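Hypoxanthine phosphoribosyltransferase (Bacillus anthracis, PDB 4QYI) probably catalyses transfer of a phosphoribosyl group from phosphoribosyl pyrophosphate to hypoxanthine or guanine, a salvage route to purine nucleotides. Local coordinates at residues E34-V39 with K121-K126; L85-V90 with K114-M119. One frame throughout, in Å; residues are numbered along the deposited sequence. Where two conformers were deposited one is given.

Contact 1. Residues E34-V39 with K121-K126; sequences EGEEIV and KPKALK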
ATOM      1  N   GLU A  34     -16.537  14.118 -11.964  1.00 58.61           N
ATOM      2  CA  GLU A  34     -17.924  13.742 -11.854  1.00 58.08           C
ATOM      3  C   GLU A  34     -18.318  12.844 -13.020  1.00 55.69           C
ATOM      4  O   GLU A  34     -18.041  13.153 -14.167  1.00 54.27           O
ATOM      5  CB  GLU A  34     -18.804  14.993 -11.850  1.00 62.98           C
ATOM      6  CG  GLU A  34     -20.271  14.675 -11.641  1.00 67.28           C
ATOM      7  CD  GLU A  34     -21.159  15.907 -11.711  1.00 71.68           C
ATOM      8  OE1 GLU A  34     -20.631  17.016 -11.910  1.00 72.72           O
ATOM      9  OE2 GLU A  34     -22.385  15.763 -11.574  1.00 75.56           O
ATOM     10  N   GLY A  35     -18.911  11.696 -12.709  1.00 55.98           N
ATOM     11  CA  GLY A  35     -19.360  10.753 -13.727  1.00 54.99           C
ATOM     12  C   GLY A  35     -18.287   9.949 -14.457  1.00 58.02           C
ATOM     13  O   GLY A  35     -18.588   9.309 -15.460  1.00 58.17           O
ATOM     14  N   GLU A  36     -17.057   9.921 -13.951  1.00 54.77           N
ATOM     15  CA  GLU A  36     -16.004   9.170 -14.631  1.00 58.84           C
ATOM     16  C   GLU A  36     -15.205   8.238 -13.746  1.00 55.10           C
ATOM     17  O   GLU A  36     -15.131   8.408 -12.540  1.00 56.56           O
ATOM     18  CB  GLU A  36     -15.022  10.120 -15.323  1.00 58.63           C
ATOM     19  CG  GLU A  36     -15.715  11.096 -16.261  1.00 64.56           C
ATOM     20  CD  GLU A  36     -14.777  11.824 -17.191  1.00 67.49           C
ATOM     21  OE1 GLU A  36     -15.008  13.028 -17.375  1.00 69.72           O
ATOM     22  OE2 GLU A  36     -13.819  11.211 -17.736  1.00 72.67           O
ATOM     23  N   GLU A  37     -14.598   7.252 -14.392  1.00 57.46           N
ATOM     24  CA  GLU A  37     -13.701   6.292 -13.744  1.00 57.70           C
ATOM     25  C   GLU A  37     -12.365   7.001 -13.531  1.00 57.39           C
ATOM     26  O   GLU A  37     -12.043   7.940 -14.254  1.00 54.43           O
ATOM     27  CB  GLU A  37     -13.484   5.081 -14.641  1.00 60.49           C
ATOM     28  CG  GLU A  37     -14.784   4.397 -15.040  1.00 66.80           C
ATOM     29  CD  GLU A  37     -14.556   3.226 -15.979  1.00 70.72           C
ATOM     30  OE1 GLU A  37     -13.422   2.705 -16.028  1.00 78.62           O
ATOM     31  OE2 GLU A  37     -15.518   2.830 -16.669  1.00 78.05           O
ATOM     32  N   ILE A  38     -11.599   6.554 -12.540  1.00 54.23           N
ATOM     33  CA  ILE A  38     -10.308   7.140 -12.233  1.00 56.66           C
ATOM     34  C   ILE A  38      -9.274   6.062 -12.008  1.00 55.03           C
ATOM     35  O   ILE A  38      -9.587   5.000 -11.486  1.00 53.77           O
ATOM     36  CB  ILE A  38     -10.369   7.954 -10.925  1.00 59.02           C
ATOM     37  CG1 ILE A  38     -11.395   9.079 -11.043  1.00 59.02           C
ATOM     38  CG2 ILE A  38      -9.008   8.548 -10.590  1.00 60.69           C
ATOM     39  CD1 ILE A  38     -11.695   9.736  -9.710  1.00 60.87           C
ATOM     40  N   VAL A  39      -8.035   6.336 -12.427  1.00 49.78           N
ATOM     41  CA  VAL A  39      -6.926   5.443 -12.165  1.00 46.01           C
ATOM     42  C   VAL A  39      -6.045   6.184 -11.153  1.00 45.24           C
ATOM     43  O   VAL A  39      -5.630   7.324 -11.384  1.00 44.90           O
ATOM     44  CB  VAL A  39      -6.076   5.122 -13.410  1.00 46.63           C
ATOM     45  CG1 VAL A  39      -4.844   4.295 -13.022  1.00 46.37           C
ATOM     46  CG2 VAL A  39      -6.912   4.397 -14.458  1.00 47.88           C
ATOM     47  N   LYS A 121      -0.160   8.581 -22.829  1.00 48.00           N
ATOM     48  CA  LYS A 121      -1.306   9.346 -23.357  1.00 49.21           C
ATOM     49  C   LYS A 121      -2.618   9.250 -22.570  1.00 48.62           C
ATOM     50  O   LYS A 121      -3.653   8.847 -23.088  1.00 47.61           O
ATOM     51  CB  LYS A 121      -1.507   9.032 -24.835  1.00 53.17           C
ATOM     52  CG  LYS A 121      -0.254   9.371 -25.646  1.00 56.52           C
ATOM     53  CD  LYS A 121      -0.456   9.148 -27.132  1.00 63.21           C
ATOM     54  CE  LYS A 121       0.799   9.512 -27.910  1.00 65.59           C
ATOM     55  NZ  LYS A 121       0.579   9.326 -29.369  1.00 67.00           N
ATOM     56  N   PRO A 122      -2.571   9.648 -21.301  1.00 46.95           N
ATOM     57  CA  PRO A 122      -3.772   9.627 -20.493  1.00 47.77           C
ATOM     58  C   PRO A 122      -4.683  10.779 -20.897  1.00 49.29           C
ATOM     59  O   PRO A 122      -4.213  11.754 -21.475  1.00 50.97           O
ATOM     60  CB  PRO A 122      -3.238   9.869 -19.083  1.00 46.12           C
ATOM     61  CG  PRO A 122      -2.005  10.676 -19.308  1.00 45.93           C
ATOM     62  CD  PRO A 122      -1.388  10.062 -20.528  1.00 45.69           C
ATOM     63  N   LYS A 123      -5.964  10.659 -20.586  1.00 49.78           N
ATOM     64  CA  LYS A 123      -6.926  11.726 -20.875  1.00 53.24           C
ATOM     65  C   LYS A 123      -6.627  12.914 -19.963  1.00 52.66           C
ATOM     66  O   LYS A 123      -6.671  14.053 -20.396  1.00 51.22           O
ATOM     67  CB  LYS A 123      -8.342  11.222 -20.640  1.00 55.06           C
ATOM     68  CG  LYS A 123      -9.437  12.257 -20.836  1.00 61.04           C
ATOM     69  CD  LYS A 123     -10.783  11.601 -20.533  1.00 65.42           C
ATOM     70  CE  LYS A 123     -12.044  12.444 -20.679  1.00 76.05           C
ATOM     71  NZ  LYS A 123     -12.181  13.440 -19.580  1.00 80.60           N
ATOM     72  N   ALA A 124      -6.264  12.626 -18.706  1.00 51.13           N
ATOM     73  CA  ALA A 124      -5.935  13.668 -17.741  1.00 51.37           C
ATOM     74  C   ALA A 124      -4.950  13.105 -16.714  1.00 50.93           C
ATOM     75  O   ALA A 124      -4.950  11.905 -16.436  1.00 48.10           O
ATOM     76  CB  ALA A 124      -7.188  14.158 -17.053  1.00 53.97           C
ATOM     77  N   LEU A 125      -4.091  13.972 -16.182  1.00 50.76           N
ATOM     78  CA  LEU A 125      -3.069  13.553 -15.239  1.00 49.83           C
ATOM     79  C   LEU A 125      -2.894  14.619 -14.193  1.00 50.43           C
ATOM     80  O   LEU A 125      -2.453  15.721 -14.484  1.00 52.01           O
ATOM     81  CB  LEU A 125      -1.749  13.362 -15.971  1.00 49.62           C
ATOM     82  CG  LEU A 125      -0.542  12.903 -15.132  1.00 50.13           C
ATOM     83  CD1 LEU A 125      -0.710  11.480 -14.661  1.00 48.73           C
ATOM     84  CD2 LEU A 125       0.712  13.025 -15.975  1.00 50.56           C
ATOM     85  N   LYS A 126      -3.259  14.295 -12.963  0.50 51.63           N
ATOM     86  CA  LYS A 126      -3.155  15.258 -11.876  0.50 52.99           C
ATOM     87  C   LYS A 126      -2.348  14.662 -10.751  0.50 52.02           C
ATOM     88  O   LYS A 126      -2.198  13.447 -10.678  0.50 50.45           O
ATOM     89  CB  LYS A 126      -4.547  15.608 -11.368  0.50 54.97           C
ATOM     90  CG  LYS A 126      -5.474  16.177 -12.435  0.50 56.37           C
ATOM     91  CD  LYS A 126      -4.970  17.481 -13.030  0.50 57.88           C
ATOM     92  CE  LYS A 126      -5.921  18.025 -14.086  0.50 59.71           C
ATOM     93  NZ  LYS A 126      -5.433  19.336 -14.590  0.50 61.64           N
TER
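E36 and K123 each lie just ahead of a strand, 38-43 and 124-129, which run parallel in the central sheet of the phosphoribosyltransferase fold with strand 96-101 between them. The spacing reflects that intervening strand: V39 CA and L125 CA are 9.5 Å apart, and E36 CA and K123 CA 11.3 Å, so only long side chains can bridge the gap. Both strands are entered from loops. G35, with positive phi, brings the chain round into E36, while K121, also with positive phi, is where the chain leaves helical geometry after helix 108-118.

The two side chains that meet point toward each other at the end of the sheet where these strands begin, and they cross at about a right angle. In E36 the CG atom lies beside the backbone N, opposite the carbonyl carbon (chi1 -54°), and the chain then runs extended to its carboxylate. K123 is likewise stretched out as far as CE and bends only at its last torsion (chi4 -73°), which sets the ammonium group at the end of the glutamate. The result is a surface salt bridge of 3.3 Å between K123 NZ and E36 OE2, weak as a hydrogen bond and burying little area. E36 OE2 has its stronger partner in the side-chain amide of N96, at the start of the strand in between, and K123 is the weaker, added one. The ammonium group favours that oxygen only slightly, for K123 NZ lies 3.6 Å from E36 OE1, and K123 CE comes within 3.7 Å of E36 OE2.

Contact 2. Residues L85-V90 with K114-M119; sequences LKDIDV and KDHFFM
The rings of H116 and F117, neighbours on helix 108-118, both meet segment 85-90 at their edges, and neither receives an atom of that segment on a face; H116 also makes an edge-to-face contact with H120. At the imidazole edge, H116 NE2 donates to D87 OD1 over 2.8 Å, a fairly straight bond (160° at the hydrogen) with the oxygen near the ring plane. The carboxylate, turned 47° against the ring, is met on its syn side, though the donor stands well out of its plane. The nearby carboxylate would be expected to favour a protonated imidazole. D87 OD1 has a second donor, the backbone I88 N at 2.8 Å, arriving from the opposite face of the carboxylate.

Beside this polar pair, I88 CG2 rests 4.0 Å from F117 CE1 at the phenyl rim, and the I88 side chain also packs on I41. K86 NZ braces the loop from within, bonding to D87 O and pairing with D89 OD1; D89 OD2 also forms a salt bridge with a basic side chain of a neighbouring subunit. A histidine-carboxylate hydrogen bond flanked by an aliphatic-aromatic contact thus ties a connecting loop to a helix packed on the mostly parallel central sheet of the phosphoribosyltransferase fold.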
ATOM      1  N   LEU A  85      11.978   1.471 -11.074  1.00 40.32           N
ATOM      2  CA  LEU A  85      12.179   0.120 -10.562  1.00 41.76           C
ATOM      3  C   LEU A  85      10.998  -0.759 -10.869  1.00 41.16           C
ATOM      4  O   LEU A  85      11.157  -1.954 -11.074  1.00 39.14           O
ATOM      5  CB  LEU A  85      12.370   0.128  -9.040  1.00 46.26           C
ATOM      6  CG  LEU A  85      13.620   0.828  -8.522  1.00 51.64           C
ATOM      7  CD1 LEU A  85      13.660   0.817  -6.988  1.00 55.34           C
ATOM      8  CD2 LEU A  85      14.848   0.147  -9.089  1.00 50.37           C
ATOM      9  N   LYS A  86       9.806  -0.173 -10.851  1.00 41.16           N
ATOM     10  CA  LYS A  86       8.587  -0.894 -11.164  1.00 43.08           C
ATOM     11  C   LYS A  86       7.693   0.076 -11.891  1.00 41.15           C
ATOM     12  O   LYS A  86       7.267   1.088 -11.338  1.00 39.41           O
ATOM     13  CB  LYS A  86       7.876  -1.415  -9.898  1.00 48.95           C
ATOM     14  CG  LYS A  86       6.550  -2.155 -10.167  1.00 56.04           C
ATOM     15  CD  LYS A  86       6.771  -3.476 -10.902  1.00 59.06           C
ATOM     16  CE  LYS A  86       5.458  -4.223 -11.165  1.00 59.32           C
ATOM     17  NZ  LYS A  86       4.539  -3.564 -12.166  1.00 53.25           N
ATOM     18  N   ASP A  87       7.385  -0.264 -13.135  1.00 40.12           N
ATOM     19  CA  ASP A  87       6.546   0.538 -13.971  1.00 39.91           C
ATOM     20  C   ASP A  87       5.090   0.073 -13.779  1.00 40.30           C
ATOM     21  O   ASP A  87       4.836  -0.950 -13.165  1.00 39.70           O
ATOM     22  CB  ASP A  87       6.972   0.314 -15.415  1.00 41.48           C
ATOM     23  CG  ASP A  87       6.535   1.422 -16.353  1.00 43.36           C
ATOM     24  OD1 ASP A  87       5.847   2.370 -15.919  1.00 45.65           O
ATOM     25  OD2 ASP A  87       6.983   1.384 -17.529  1.00 42.06           O
ATOM     26  N   ILE A  88       4.143   0.819 -14.307  1.00 38.47           N
ATOM     27  CA  ILE A  88       2.758   0.429 -14.131  1.00 42.59           C
ATOM     28  C   ILE A  88       2.347  -0.737 -15.027  1.00 41.48           C
ATOM     29  O   ILE A  88       2.861  -0.911 -16.135  1.00 41.84           O
ATOM     30  CB  ILE A  88       1.808   1.610 -14.348  1.00 42.83           C
ATOM     31  CG1 ILE A  88       1.978   2.205 -15.741  1.00 46.63           C
ATOM     32  CG2 ILE A  88       2.053   2.693 -13.303  1.00 44.99           C
ATOM     33  CD1 ILE A  88       0.853   3.169 -16.094  1.00 50.14           C
ATOM     34  N   ASP A  89       1.380  -1.499 -14.542  1.00 40.84           N
ATOM     35  CA  ASP A  89       0.811  -2.609 -15.270  1.00 40.54           C
ATOM     36  C   ASP A  89      -0.487  -2.216 -15.947  1.00 42.20           C
ATOM     37  O   ASP A  89      -0.824  -2.776 -16.963  1.00 43.69           O
ATOM     38  CB  ASP A  89       0.424  -3.718 -14.296  1.00 42.22           C
ATOM     39  CG  ASP A  89       1.592  -4.214 -13.511  1.00 44.79           C
ATOM     40  OD1 ASP A  89       2.591  -4.557 -14.150  1.00 42.88           O
ATOM     41  OD2 ASP A  89       1.502  -4.266 -12.265  1.00 48.25           O
ATOM     42  N   VAL A  90      -1.232  -1.293 -15.359  1.00 43.38           N
ATOM     43  CA  VAL A  90      -2.544  -0.933 -15.903  1.00 43.68           C
ATOM     44  C   VAL A  90      -2.482   0.004 -17.074  1.00 43.15           C
ATOM     45  O   VAL A  90      -1.512   0.733 -17.275  1.00 40.84           O
ATOM     46  CB  VAL A  90      -3.450  -0.295 -14.848  1.00 47.17           C
ATOM     47  CG1 VAL A  90      -3.738  -1.283 -13.736  1.00 47.89           C
ATOM     48  CG2 VAL A  90      -2.831   0.993 -14.293  1.00 47.41           C
ATOM     49  N   LYS A 114       5.977  12.619 -14.304  1.00 60.78           N
ATOM     50  CA  LYS A 114       4.932  13.210 -15.128  1.00 61.82           C
ATOM     51  C   LYS A 114       5.204  12.953 -16.615  1.00 60.79           C
ATOM     52  O   LYS A 114       4.331  12.484 -17.341  1.00 60.49           O
ATOM     53  CB  LYS A 114       4.873  14.711 -14.870  1.00 64.35           C
ATOM     54  CG  LYS A 114       3.821  15.443 -15.676  1.00 67.21           C
ATOM     55  CD  LYS A 114       3.790  16.914 -15.287  1.00 70.39           C
ATOM     56  CE  LYS A 114       2.772  17.685 -16.104  1.00 74.27           C
ATOM     57  NZ  LYS A 114       2.717  19.119 -15.720  1.00 78.11           N
ATOM     58  N   ASP A 115       6.421  13.262 -17.069  1.00 60.17           N
ATOM     59  CA  ASP A 115       6.796  13.014 -18.464  1.00 59.98           C
ATOM     60  C   ASP A 115       6.653  11.535 -18.829  1.00 58.02           C
ATOM     61  O   ASP A 115       6.255  11.196 -19.942  1.00 57.89           O
ATOM     62  CB  ASP A 115       8.225  13.465 -18.722  1.00 61.69           C
ATOM     63  CG  ASP A 115       8.376  14.967 -18.717  1.00 64.20           C
ATOM     64  OD1 ASP A 115       7.361  15.689 -18.791  1.00 65.98           O
ATOM     65  OD2 ASP A 115       9.529  15.435 -18.699  1.00 66.41           O
ATOM     66  N   HIS A 116       6.989  10.642 -17.900  1.00 56.62           N
ATOM     67  CA  HIS A 116       6.856   9.215 -18.167  1.00 55.86           C
ATOM     68  C   HIS A 116       5.383   8.843 -18.420  1.00 55.48           C
ATOM     69  O   HIS A 116       5.058   8.163 -19.393  1.00 55.12           O
ATOM     70  CB  HIS A 116       7.421   8.373 -17.016  1.00 55.83           C
ATOM     71  CG  HIS A 116       7.199   6.901 -17.184  1.00 56.02           C
ATOM     72  ND1 HIS A 116       7.835   6.160 -18.152  1.00 56.75           N
ATOM     73  CD2 HIS A 116       6.422   6.033 -16.503  1.00 56.42           C
ATOM     74  CE1 HIS A 116       7.451   4.901 -18.069  1.00 57.43           C
ATOM     75  NE2 HIS A 116       6.591   4.797 -17.076  1.00 57.31           N
ATOM     76  N   PHE A 117       4.510   9.293 -17.539  1.00 55.82           N
ATOM     77  CA  PHE A 117       3.095   8.969 -17.696  1.00 56.71           C
ATOM     78  C   PHE A 117       2.501   9.597 -18.958  1.00 57.39           C
ATOM     79  O   PHE A 117       1.689   8.961 -19.636  1.00 57.12           O
ATOM     80  CB  PHE A 117       2.284   9.361 -16.485  1.00 57.81           C
ATOM     81  CG  PHE A 117       2.640   8.604 -15.243  1.00 58.18           C
ATOM     82  CD1 PHE A 117       2.527   7.222 -15.209  1.00 58.71           C
ATOM     83  CD2 PHE A 117       3.031   9.276 -14.099  1.00 58.57           C
ATOM     84  CE1 PHE A 117       2.832   6.517 -14.058  1.00 60.06           C
ATOM     85  CE2 PHE A 117       3.341   8.581 -12.942  1.00 59.43           C
ATOM     86  CZ  PHE A 117       3.238   7.202 -12.921  1.00 60.32           C
ATOM     87  N   PHE A 118       2.939  10.807 -19.303  1.00 58.73           N
ATOM     88  CA  PHE A 118       2.431  11.420 -20.536  1.00 60.94           C
ATOM     89  C   PHE A 118       2.728  10.595 -21.775  1.00 61.18           C
ATOM     90  O   PHE A 118       1.974  10.648 -22.743  1.00 60.97           O
ATOM     91  CB  PHE A 118       2.806  12.899 -20.710  1.00 62.58           C
ATOM     92  CG  PHE A 118       1.836  13.839 -20.032  1.00 64.66           C
ATOM     93  CD1 PHE A 118       0.495  13.868 -20.437  1.00 66.43           C
ATOM     94  CD2 PHE A 118       2.244  14.716 -19.033  1.00 65.45           C
ATOM     95  CE1 PHE A 118      -0.414  14.725 -19.847  1.00 69.20           C
ATOM     96  CE2 PHE A 118       1.331  15.584 -18.441  1.00 68.11           C
ATOM     97  CZ  PHE A 118       0.002  15.589 -18.845  1.00 70.10           C
ATOM     98  N   MET A 119       3.798   9.799 -21.731  1.00 44.19           N
ATOM     99  CA  MET A 119       4.141   8.945 -22.857  1.00 46.59           C
ATOM    100  C   MET A 119       3.046   7.910 -23.082  1.00 44.80           C
ATOM    101  O   MET A 119       2.878   7.422 -24.187  1.00 46.39           O
ATOM    102  CB  MET A 119       5.511   8.270 -22.641  1.00 50.22           C
ATOM    103  CG  MET A 119       6.687   9.236 -22.774  1.00 54.00           C
ATOM    104  SD  MET A 119       8.300   8.533 -22.312  1.00 57.39           S
ATOM    105  CE  MET A 119       8.327   7.011 -23.259  1.00 56.56           C
TER

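Contact 1 lies at the surface and contact 2 is partly buried, yet both join elements of the same alpha/beta domain. Helix 108-118, which supplies one side of contact 2, is followed, after a short connection, by strand 124-129 of contact 1, and the two sites touch: L125 CD2 packs on F118 CE2 at 3.6 Å, and P122 lies against the backbone of F117. Their chemistry follows position. Contact 1 spans an intervening strand with a salt bridge whose hydrogen bond is weak and no apolar component, whereas contact 2 combines a shorter, well-directed hydrogen bond with hydrophobic packing around the buried F117. Neither reaches the magnesium site formed by E101 and D102, at the far end of strand 96-101.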